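Local coordinates for protein diphosphomevalonate decarboxylase, putative (Trypanosoma brucei, PDB 2HKE) that probably catalyses the ATP-dependent decarboxylation of (R)-5-diphosphomevalonate to isopentenyl diphosphate, a step of the mevalonate pathway to isoprenoids and sterols, at residues L54-E59 with K94-N99; G154-N159 with C169-F174; Y270-L275 with A312-H317. The protein carries 1 engineered substitution. All blocks are in the same frame, centred on the assembly; numbering follows the deposited sequence.

Overall arrangement
The three contacts follow one another along the chain, each closing before the next opens. Interactions 1 and 2 lie within the N-terminal domain and reach the same mixed beta-sheet. Interaction 1 joins strands 48-55 and 97-104 at the surface, and interaction 2 is the hairpin of strands 155-159 and 170-175. Their centres are about 32 Å apart. Interaction 3 packs helix 267-283 against helix 307-317 within the C-terminal domain. Its centre is about 31 Å from that of interaction 2 and about 52 Å from that of interaction 1, on the other side of the chain's centre from both. The contacts thus sample both halves of a GHMP-type fold, and none touches another.

Interaction 1. Residues L54-E59 with K94-N99; sequences LRDDIE and KNKKVN
Lys97 O takes the backbone N-H of Arg55 at 2.7 Å, and Lys97 N returns a longer bond to Arg55 O. This is the hydrogen-bonded pair at the end of an antiparallel strand pairing in the sheet of the N-terminal domain. Leu54 and Val98 form the neighbouring non-hydrogen-bonded pair. Leu54 CD2 lies 3.9 Å from Val98 CB, on the face that helix 114-130 covers through Phe130. Leu54 CD1 meets the CB and CG of Lys96, whose chain runs crosswise to the leucine. The far end of Lys96 passes the carboxylate of Asp56. The salt bridge there is long, 3.6 Å from Asp56 OD1 to Lys96 NZ, and the ammonium is also hydrogen-bonded to Glu92 O.

Arg55 lies on the other face with Lys97. Its chain bends at chi2 (-71°) and chi3 (-57°), which brings Arg55 NH1 to Asn99 OD1 at 2.9 Å. The N-H of NH1 points to a lone pair in the carbonyl plane of the amide, while OD1 lies a little out of the guanidinium plane. The two flat groups are turned 58° apart. Ile58 CG2 sits over the centre of the guanidinium. The amide of Asn99 is held at both ends, since its ND2 bonds to Thr62 OG1. Ile58 CD1 touches Asn99 ND2 at 3.4 Å.

Interaction 2. Residues G154-N159 with C169-F174; sequences GFVIWN and CVATQF
Asn159 CG stands anti to its own carbonyl carbon (chi1 -54°), and this turns the amide across to Val170 and Thr172. Thr172 OG1 sits between its backbone N and carbonyl carbon (chi1 56°), where it meets that amide. Asn159 and Thr172 lie on the two strands of an antiparallel beta hairpin, 155-159 and 170-175, in the sheet of the N-terminal domain. Asn159 ND2 donates to Thr172 OG1 at 3.0 Å, nearly in the amide plane, and the two side chains meet at about a right angle. The same nitrogen donates to Val170 O at 3.0 Å. Asn159 N also bonds to that carbonyl, and the two donors approach it from opposite faces of its plane. The side-chain N-H thus supplements a bent backbone bond (N-H...O 144°) at the Asn159 end.

In the middle of the hairpin, Ile157 and Thr172 exchange a pair of backbone bonds. Further on, Phe174 N donates to Phe155 O at 2.7 Å. Ile157 CD1 rests against Phe174 CD1 at 3.9 Å. That phenylalanine also meets Phe37 edge-to-face and touches helix 213-234.

The other face carries Val156, Trp158, Ala171 and Gln173. Val156 CG1 packs on Ala171 CB at 3.7 Å, next to the close pair of Trp158 and Ala171. The Trp158 indole has Tyr19 edge-to-face with it, and strand 36-40 pairs with strand 155-159 on the side away from strand 170-175. A sulfate, probably from the crystallisation liquor, lies about 5 Å from the Trp158 side chain. The edge of the indole turns to Cys169, where Trp158 NE1 makes a weak bond to Cys169 SG at 3.4 Å.

Interaction 3. Residues Y270-L275 with A312-H317; sequences YAMIRL and AMLMEH. With SO4 (sulfate ion), chain D.
Leu275 is the tight part of this contact, a buried leucine pushed between Met313, Leu314 and His317. Its CG is anti to the backbone N (chi1 -176°), and both methyl groups reach the facing helix. Leu275 CD1 stands over the centre of the His317 ring, 3.6 Å from the centroid and 6° off the ring normal. This is a CH-pi contact made squarely on the face. Leu275 CD2 lies beside the base of the same ring, 3.7 Å from His317 CB. Met313 SD comes within 3.4 Å of Leu275 CD1. The sulfur lies alongside the leucine, the two chains pointing opposite ways.

His317 ND1 donates to Met313 O at 2.9 Å, with the oxygen in the ring plane. His317 NE2 accepts a hydrogen bond from the backbone N of Leu348. One ring nitrogen donates and the other accepts, which should fix the rotation of the ring.

The helices, 267-283 and 307-317, belong to the C-terminal domain of this GHMP-type fold. Their short segments run at 134° to each other, with axes 11.6 Å apart at closest. That separation is wide, and side chains alone bridge it. Beside the leucine, Met272 bends at chi2 and chi3 and brings its CE to Leu314 CD2 at 3.8 Å, the two chains lying crosswise. Strand 298-303 lies beside this end, with Cys298 touching Met272 and Leu300 touching Leu314.

Arg274, by contrast, belongs to the exposed side of helix 267-283 and makes no contact with 312-317. Its guanidinium instead holds a sulfate, probably from the crystallisation liquor. Arg274 NE donates to sulfate O3 and O4, and Arg274 NH2 also donates to O3. The backbone N of Asp350 binds the same ion.

Interaction 1. Residues L54-E59 with K94-N99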
loop_
_atom_site.group_PDB
_atom_site.type_symbol
_atom_site.label_atom_id
_atom_site.label_comp_id
_atom_site.label_asym_id
_atom_site.label_seq_id
_atom_site.Cartn_x
_atom_site.Cartn_y
_atom_site.Cartn_z
ATOM N N LEU A 54 14.197 22.284 9.873
ATOM C CA LEU A 54 13.750 23.671 9.638
ATOM C C LEU A 54 14.983 24.544 9.567
ATOM O O LEU A 54 15.951 24.309 10.288
ATOM C CB LEU A 54 12.796 24.190 10.717
ATOM C CG LEU A 54 11.348 23.685 10.743
ATOM C CD1 LEU A 54 10.420 24.738 11.330
ATOM C CD2 LEU A 54 10.851 23.331 9.378
ATOM N N ARG A 55 14.955 25.513 8.660
ATOM C CA ARG A 55 16.107 26.372 8.395
ATOM C C ARG A 55 15.700 27.849 8.358
ATOM O O ARG A 55 14.550 28.210 8.008
ATOM C CB ARG A 55 16.742 25.999 7.048
ATOM C CG ARG A 55 17.251 24.565 6.907
ATOM C CD ARG A 55 18.504 24.305 7.751
ATOM N NE ARG A 55 19.606 25.227 7.446
ATOM C CZ ARG A 55 20.540 25.051 6.503
ATOM N NH1 ARG A 55 20.562 23.971 5.728
ATOM N NH2 ARG A 55 21.480 25.973 6.331
ATOM N N ASP A 56 16.660 28.695 8.736
ATOM C CA ASP A 56 16.591 30.157 8.541
ATOM C C ASP A 56 17.623 30.644 7.525
ATOM O O ASP A 56 17.390 31.619 6.804
ATOM C CB ASP A 56 16.845 30.863 9.869
ATOM C CG ASP A 56 15.604 30.971 10.695
ATOM O OD1 ASP A 56 14.658 31.649 10.232
ATOM O OD2 ASP A 56 15.564 30.368 11.798
ATOM N N ASP A 57 18.755 29.952 7.475
ATOM C CA ASP A 57 19.877 30.358 6.645
ATOM C C ASP A 57 19.497 30.333 5.163
ATOM O O ASP A 57 19.972 31.161 4.375
ATOM C CB ASP A 57 21.099 29.443 6.860
ATOM C CG ASP A 57 21.112 28.749 8.224
ATOM O OD1 ASP A 57 20.019 28.528 8.815
ATOM O OD2 ASP A 57 22.225 28.396 8.691
ATOM N N ILE A 58 18.652 29.378 4.777
ATOM C CA ILE A 58 18.363 29.128 3.365
ATOM C C ILE A 58 17.163 29.916 2.848
ATOM O O ILE A 58 16.308 30.371 3.621
ATOM C CB ILE A 58 18.165 27.618 3.095
ATOM C CG1 ILE A 58 16.781 27.141 3.547
ATOM C CG2 ILE A 58 19.274 26.809 3.792
ATOM C CD1 ILE A 58 16.627 25.626 3.524
ATOM N N GLU A 59 17.104 30.047 1.525
ATOM C CA GLU A 59 16.137 30.923 0.867
ATOM C C GLU A 59 14.976 30.178 0.196
ATOM O O GLU A 59 13.950 30.784 -0.107
ATOM C CB GLU A 59 16.834 31.823 -0.168
ATOM C CG GLU A 59 18.199 32.461 0.255
ATOM C CD GLU A 59 18.152 33.371 1.497
ATOM O OE1 GLU A 59 17.170 34.141 1.670
ATOM O OE2 GLU A 59 19.128 33.310 2.298
ATOM N N LYS A 94 5.704 29.467 10.399
ATOM C CA LYS A 94 5.150 29.691 9.048
ATOM C C LYS A 94 6.212 30.020 8.024
ATOM O O LYS A 94 6.157 29.559 6.896
ATOM C CB LYS A 94 4.140 30.850 9.040
ATOM C CG LYS A 94 2.744 30.432 8.700
ATOM C CD LYS A 94 1.686 31.451 9.139
ATOM C CE LYS A 94 0.378 31.306 8.326
ATOM N NZ LYS A 94 -0.881 31.367 9.155
ATOM N N ASN A 95 7.175 30.833 8.422
ATOM C CA ASN A 95 8.090 31.463 7.464
ATOM C C ASN A 95 9.365 30.662 7.200
ATOM O O ASN A 95 10.057 30.891 6.189
ATOM C CB ASN A 95 8.428 32.902 7.903
ATOM C CG ASN A 95 9.091 32.975 9.298
ATOM O OD1 ASN A 95 9.917 33.865 9.549
ATOM N ND2 ASN A 95 8.736 32.050 10.198
ATOM N N LYS A 96 9.659 29.716 8.087
ATOM C CA LYS A 96 10.867 28.928 7.996
ATOM C C LYS A 96 10.790 28.120 6.717
ATOM O O LYS A 96 9.702 27.716 6.300
ATOM C CB LYS A 96 10.983 27.958 9.174
ATOM C CG LYS A 96 10.953 28.591 10.542
ATOM C CD LYS A 96 12.312 29.124 10.928
ATOM C CE LYS A 96 12.278 29.801 12.311
ATOM N NZ LYS A 96 11.628 31.153 12.203
ATOM N N LYS A 97 11.951 27.891 6.112
ATOM C CA LYS A 97 12.087 26.945 5.024
ATOM C C LYS A 97 12.535 25.620 5.628
ATOM O O LYS A 97 13.011 25.553 6.766
ATOM C CB LYS A 97 13.137 27.394 4.003
ATOM C CG LYS A 97 12.945 28.791 3.464
ATOM C CD LYS A 97 11.671 28.927 2.657
ATOM C CE LYS A 97 11.331 30.384 2.442
ATOM N NZ LYS A 97 11.233 31.108 3.740
ATOM N N VAL A 98 12.412 24.572 4.838
ATOM C CA VAL A 98 12.714 23.253 5.306
ATOM C C VAL A 98 13.591 22.512 4.298
ATOM O O VAL A 98 13.430 22.672 3.088
ATOM C CB VAL A 98 11.392 22.506 5.596
ATOM C CG1 VAL A 98 10.507 22.409 4.324
ATOM C CG2 VAL A 98 11.648 21.162 6.216
ATOM N N ASN A 99 14.549 21.750 4.808
ATOM C CA ASN A 99 15.280 20.747 4.013
ATOM C C ASN A 99 14.638 19.400 4.287
ATOM O O ASN A 99 14.595 18.978 5.426
ATOM C CB ASN A 99 16.761 20.564 4.398
ATOM C CG ASN A 99 17.593 21.825 4.250
ATOM O OD1 ASN A 99 18.268 22.225 5.209
ATOM N ND2 ASN A 99 17.610 22.416 3.064
#

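Interaction 2. Residues G154-N159 with C169-F174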
loop_
_atom_site.group_PDB
_atom_site.type_symbol
_atom_site.label_atom_id
_atom_site.label_comp_id
_atom_site.label_asym_id
_atom_site.label_seq_id
_atom_site.Cartn_x
_atom_site.Cartn_y
_atom_site.Cartn_z
ATOM N N GLY A 154 -2.552 -1.550 11.631
ATOM C CA GLY A 154 -3.732 -2.356 11.605
ATOM C C GLY A 154 -4.521 -2.330 10.328
ATOM O O GLY A 154 -3.931 -2.313 9.257
ATOM N N PHE A 155 -5.847 -2.326 10.462
ATOM C CA PHE A 155 -6.780 -2.272 9.319
ATOM C C PHE A 155 -7.322 -0.839 9.293
ATOM O O PHE A 155 -7.833 -0.325 10.291
ATOM C CB PHE A 155 -7.905 -3.238 9.483
ATOM C CG PHE A 155 -7.521 -4.678 9.349
ATOM C CD1 PHE A 155 -6.802 -5.313 10.326
ATOM C CD2 PHE A 155 -7.930 -5.417 8.253
ATOM C CE1 PHE A 155 -6.494 -6.680 10.200
ATOM C CE2 PHE A 155 -7.607 -6.768 8.122
ATOM C CZ PHE A 155 -6.905 -7.378 9.113
ATOM N N VAL A 156 -7.187 -0.176 8.157
ATOM C CA VAL A 156 -7.404 1.261 8.060
ATOM C C VAL A 156 -8.386 1.559 6.931
ATOM O O VAL A 156 -8.208 1.059 5.811
ATOM C CB VAL A 156 -6.045 1.970 7.797
ATOM C CG1 VAL A 156 -6.192 3.468 7.637
ATOM C CG2 VAL A 156 -5.050 1.603 8.938
ATOM N N ILE A 157 -9.387 2.363 7.254
ATOM C CA ILE A 157 -10.340 2.883 6.273
ATOM C C ILE A 157 -9.978 4.295 5.841
ATOM O O ILE A 157 -9.810 5.172 6.658
ATOM C CB ILE A 157 -11.740 2.900 6.852
ATOM C CG1 ILE A 157 -12.214 1.472 7.153
ATOM C CG2 ILE A 157 -12.731 3.591 5.866
ATOM C CD1 ILE A 157 -13.511 1.454 8.052
ATOM N N TRP A 158 -9.917 4.539 4.532
ATOM C CA TRP A 158 -9.875 5.890 4.049
ATOM C C TRP A 158 -11.330 6.265 3.804
ATOM O O TRP A 158 -11.980 5.710 2.882
ATOM C CB TRP A 158 -9.070 5.952 2.716
ATOM C CG TRP A 158 -8.960 7.302 2.122
ATOM C CD1 TRP A 158 -9.422 8.480 2.651
ATOM C CD2 TRP A 158 -8.397 7.633 0.847
ATOM N NE1 TRP A 158 -9.163 9.523 1.789
ATOM C CE2 TRP A 158 -8.528 9.034 0.683
ATOM C CE3 TRP A 158 -7.763 6.894 -0.151
ATOM C CZ2 TRP A 158 -8.083 9.700 -0.451
ATOM C CZ3 TRP A 158 -7.326 7.583 -1.307
ATOM C CH2 TRP A 158 -7.480 8.974 -1.409
ATOM N N ASN A 159 -11.854 7.128 4.669
ATOM C CA ASN A 159 -13.187 7.670 4.555
ATOM C C ASN A 159 -13.219 8.731 3.454
ATOM O O ASN A 159 -12.485 9.700 3.503
ATOM C CB ASN A 159 -13.647 8.261 5.910
ATOM C CG ASN A 159 -13.543 7.277 7.012
ATOM O OD1 ASN A 159 -14.380 6.386 7.135
ATOM N ND2 ASN A 159 -12.442 7.333 7.740
ATOM N N CYS A 169 -12.127 14.090 4.647
ATOM C CA CYS A 169 -11.559 13.050 3.803
ATOM C C CYS A 169 -10.250 12.559 4.459
ATOM O O CYS A 169 -9.173 13.181 4.337
ATOM C CB CYS A 169 -11.333 13.605 2.401
ATOM S SG CYS A 169 -10.741 12.446 1.202
ATOM N N VAL A 170 -10.351 11.458 5.187
ATOM C CA VAL A 170 -9.300 11.098 6.122
ATOM C C VAL A 170 -9.357 9.622 6.440
ATOM O O VAL A 170 -10.409 9.015 6.329
ATOM C CB VAL A 170 -9.467 11.934 7.411
ATOM C CG1 VAL A 170 -10.757 11.506 8.124
ATOM C CG2 VAL A 170 -8.193 11.849 8.336
ATOM N N ALA A 171 -8.220 9.047 6.853
ATOM C CA ALA A 171 -8.171 7.652 7.202
ATOM C C ALA A 171 -8.434 7.531 8.689
ATOM O O ALA A 171 -8.070 8.438 9.451
ATOM C CB ALA A 171 -6.832 7.004 6.887
ATOM N N THR A 172 -9.079 6.435 9.071
ATOM C CA THR A 172 -9.238 6.109 10.476
ATOM C C THR A 172 -8.903 4.639 10.710
ATOM O O THR A 172 -9.048 3.794 9.811
ATOM C CB THR A 172 -10.669 6.384 10.947
ATOM O OG1 THR A 172 -11.585 5.674 10.131
ATOM C CG2 THR A 172 -11.008 7.825 10.833
ATOM N N GLN A 173 -8.369 4.337 11.881
ATOM C CA GLN A 173 -8.012 2.966 12.201
ATOM C C GLN A 173 -9.285 2.222 12.503
ATOM O O GLN A 173 -10.090 2.653 13.325
ATOM C CB GLN A 173 -7.052 2.901 13.400
ATOM C CG GLN A 173 -6.601 1.527 13.681
ATOM C CD GLN A 173 -5.670 1.531 14.840
ATOM O OE1 GLN A 173 -6.125 1.743 15.965
ATOM N NE2 GLN A 173 -4.364 1.397 14.580
ATOM N N PHE A 174 -9.522 1.113 11.816
ATOM C CA PHE A 174 -10.678 0.320 12.072
ATOM C C PHE A 174 -10.452 -0.608 13.275
ATOM O O PHE A 174 -11.261 -0.605 14.226
ATOM C CB PHE A 174 -11.113 -0.446 10.846
ATOM C CG PHE A 174 -12.330 -1.290 11.055
ATOM C CD1 PHE A 174 -13.582 -0.726 11.234
ATOM C CD2 PHE A 174 -12.220 -2.662 11.032
ATOM C CE1 PHE A 174 -14.708 -1.519 11.434
ATOM C CE2 PHE A 174 -13.326 -3.457 11.205
ATOM C CZ PHE A 174 -14.567 -2.890 11.412
#

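Interaction 3. Residues Y270-L275 with A312-H317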
loop_
_atom_site.group_PDB
_atom_site.type_symbol
_atom_site.label_atom_id
_atom_site.label_comp_id
_atom_site.label_asym_id
_atom_site.label_seq_id
_atom_site.Cartn_x
_atom_site.Cartn_y
_atom_site.Cartn_z
ATOM N N TYR A 270 -1.827 -13.689 -13.758
ATOM C CA TYR A 270 -2.994 -14.515 -14.006
ATOM C C TYR A 270 -2.778 -15.951 -13.588
ATOM O O TYR A 270 -3.703 -16.595 -13.062
ATOM C CB TYR A 270 -3.456 -14.456 -15.482
ATOM C CG TYR A 270 -3.829 -13.082 -15.972
ATOM C CD1 TYR A 270 -4.773 -12.316 -15.300
ATOM C CD2 TYR A 270 -3.227 -12.536 -17.107
ATOM C CE1 TYR A 270 -5.119 -11.044 -15.744
ATOM C CE2 TYR A 270 -3.568 -11.247 -17.557
ATOM C CZ TYR A 270 -4.519 -10.528 -16.891
ATOM O OH TYR A 270 -4.853 -9.271 -17.342
ATOM N N ALA A 271 -1.552 -16.447 -13.755
ATOM C CA ALA A 271 -1.274 -17.792 -13.282
ATOM C C ALA A 271 -1.374 -17.858 -11.738
ATOM O O ALA A 271 -1.810 -18.854 -11.192
ATOM C CB ALA A 271 0.104 -18.198 -13.712
ATOM N N MET A 272 -0.936 -16.800 -11.063
ATOM C CA MET A 272 -1.061 -16.731 -9.598
ATOM C C MET A 272 -2.506 -16.763 -9.180
ATOM O O MET A 272 -2.855 -17.433 -8.206
ATOM C CB MET A 272 -0.307 -15.515 -9.022
ATOM C CG MET A 272 1.185 -15.760 -8.848
ATOM S SD MET A 272 1.664 -16.999 -7.650
ATOM C CE MET A 272 1.214 -16.168 -6.079
ATOM N N ILE A 273 -3.377 -16.089 -9.929
ATOM C CA ILE A 273 -4.784 -16.106 -9.616
ATOM C C ILE A 273 -5.287 -17.549 -9.763
ATOM O O ILE A 273 -5.934 -18.060 -8.879
ATOM C CB ILE A 273 -5.564 -15.166 -10.523
ATOM C CG1 ILE A 273 -5.241 -13.704 -10.202
ATOM C CG2 ILE A 273 -7.058 -15.498 -10.479
ATOM C CD1 ILE A 273 -5.828 -12.738 -11.192
ATOM N N ARG A 274 -4.976 -18.192 -10.894
ATOM C CA ARG A 274 -5.398 -19.564 -11.111
ATOM C C ARG A 274 -4.894 -20.503 -10.030
ATOM O O ARG A 274 -5.650 -21.399 -9.599
ATOM C CB ARG A 274 -4.942 -20.073 -12.488
ATOM C CG ARG A 274 -5.563 -19.307 -13.597
ATOM C CD ARG A 274 -5.617 -20.102 -14.911
ATOM N NE ARG A 274 -4.351 -20.744 -15.228
ATOM C CZ ARG A 274 -3.317 -20.133 -15.786
ATOM N NH1 ARG A 274 -3.392 -18.858 -16.101
ATOM N NH2 ARG A 274 -2.210 -20.819 -16.050
ATOM N N LEU A 275 -3.642 -20.304 -9.602
ATOM C CA LEU A 275 -3.014 -21.154 -8.581
ATOM C C LEU A 275 -3.702 -21.018 -7.218
ATOM O O LEU A 275 -4.019 -22.027 -6.534
ATOM C CB LEU A 275 -1.541 -20.791 -8.465
ATOM C CG LEU A 275 -0.688 -21.628 -7.531
ATOM C CD1 LEU A 275 -0.901 -23.151 -7.704
ATOM C CD2 LEU A 275 0.758 -21.250 -7.728
ATOM N N ALA A 312 4.941 -23.374 0.563
ATOM C CA ALA A 312 5.446 -24.623 -0.051
ATOM C C ALA A 312 4.759 -24.892 -1.397
ATOM O O ALA A 312 5.417 -25.286 -2.387
ATOM C CB ALA A 312 5.238 -25.846 0.886
ATOM N N MET A 313 3.450 -24.700 -1.419
ATOM C CA MET A 313 2.645 -24.893 -2.643
ATOM C C MET A 313 3.106 -23.929 -3.698
ATOM O O MET A 313 3.352 -24.319 -4.844
ATOM C CB MET A 313 1.160 -24.717 -2.312
ATOM C CG MET A 313 0.231 -24.852 -3.480
ATOM S SD MET A 313 0.010 -23.304 -4.399
ATOM C CE MET A 313 -0.712 -22.132 -3.190
ATOM N N LEU A 314 3.261 -22.644 -3.345
ATOM C CA LEU A 314 3.807 -21.670 -4.318
ATOM C C LEU A 314 5.150 -22.081 -4.932
ATOM O O LEU A 314 5.364 -21.870 -6.118
ATOM C CB LEU A 314 3.958 -20.268 -3.704
ATOM C CG LEU A 314 2.654 -19.582 -3.256
ATOM C CD1 LEU A 314 2.925 -18.189 -2.650
ATOM C CD2 LEU A 314 1.618 -19.523 -4.410
ATOM N N MET A 315 6.065 -22.607 -4.112
ATOM C CA MET A 315 7.431 -22.970 -4.564
ATOM C C MET A 315 7.471 -24.133 -5.529
ATOM O O MET A 315 8.446 -24.296 -6.255
ATOM C CB MET A 315 8.299 -23.282 -3.380
ATOM C CG MET A 315 8.592 -22.062 -2.489
ATOM S SD MET A 315 9.355 -20.674 -3.296
ATOM C CE MET A 315 7.989 -19.623 -3.823
ATOM N N GLU A 316 6.444 -24.956 -5.500
ATOM C CA GLU A 316 6.323 -26.014 -6.472
ATOM C C GLU A 316 6.066 -25.463 -7.868
ATOM O O GLU A 316 6.403 -26.081 -8.841
ATOM C CB GLU A 316 5.238 -26.950 -6.025
ATOM C CG GLU A 316 5.685 -27.679 -4.834
ATOM C CD GLU A 316 6.716 -28.774 -5.130
ATOM O OE1 GLU A 316 6.724 -29.324 -6.263
ATOM O OE2 GLU A 316 7.482 -29.080 -4.195
ATOM N N HIS A 317 5.447 -24.292 -7.944
ATOM C CA HIS A 317 5.023 -23.716 -9.216
ATOM C C HIS A 317 5.898 -22.554 -9.607
ATOM O O HIS A 317 6.098 -22.266 -10.805
ATOM C CB HIS A 317 3.557 -23.257 -9.080
ATOM C CG HIS A 317 2.609 -24.374 -8.776
ATOM N ND1 HIS A 317 2.401 -24.855 -7.510
ATOM C CD2 HIS A 317 1.826 -25.110 -9.583
ATOM C CE1 HIS A 317 1.527 -25.839 -7.545
ATOM N NE2 HIS A 317 1.176 -26.024 -8.801
HETATM S S SO4 D . -4.642 -24.313 -15.756
HETATM O O1 SO4 D . -5.228 -24.325 -17.090
HETATM O O2 SO4 D . -4.542 -25.671 -15.269
HETATM O O3 SO4 D . -3.321 -23.684 -15.850
HETATM O O4 SO4 D . -5.512 -23.507 -14.909
#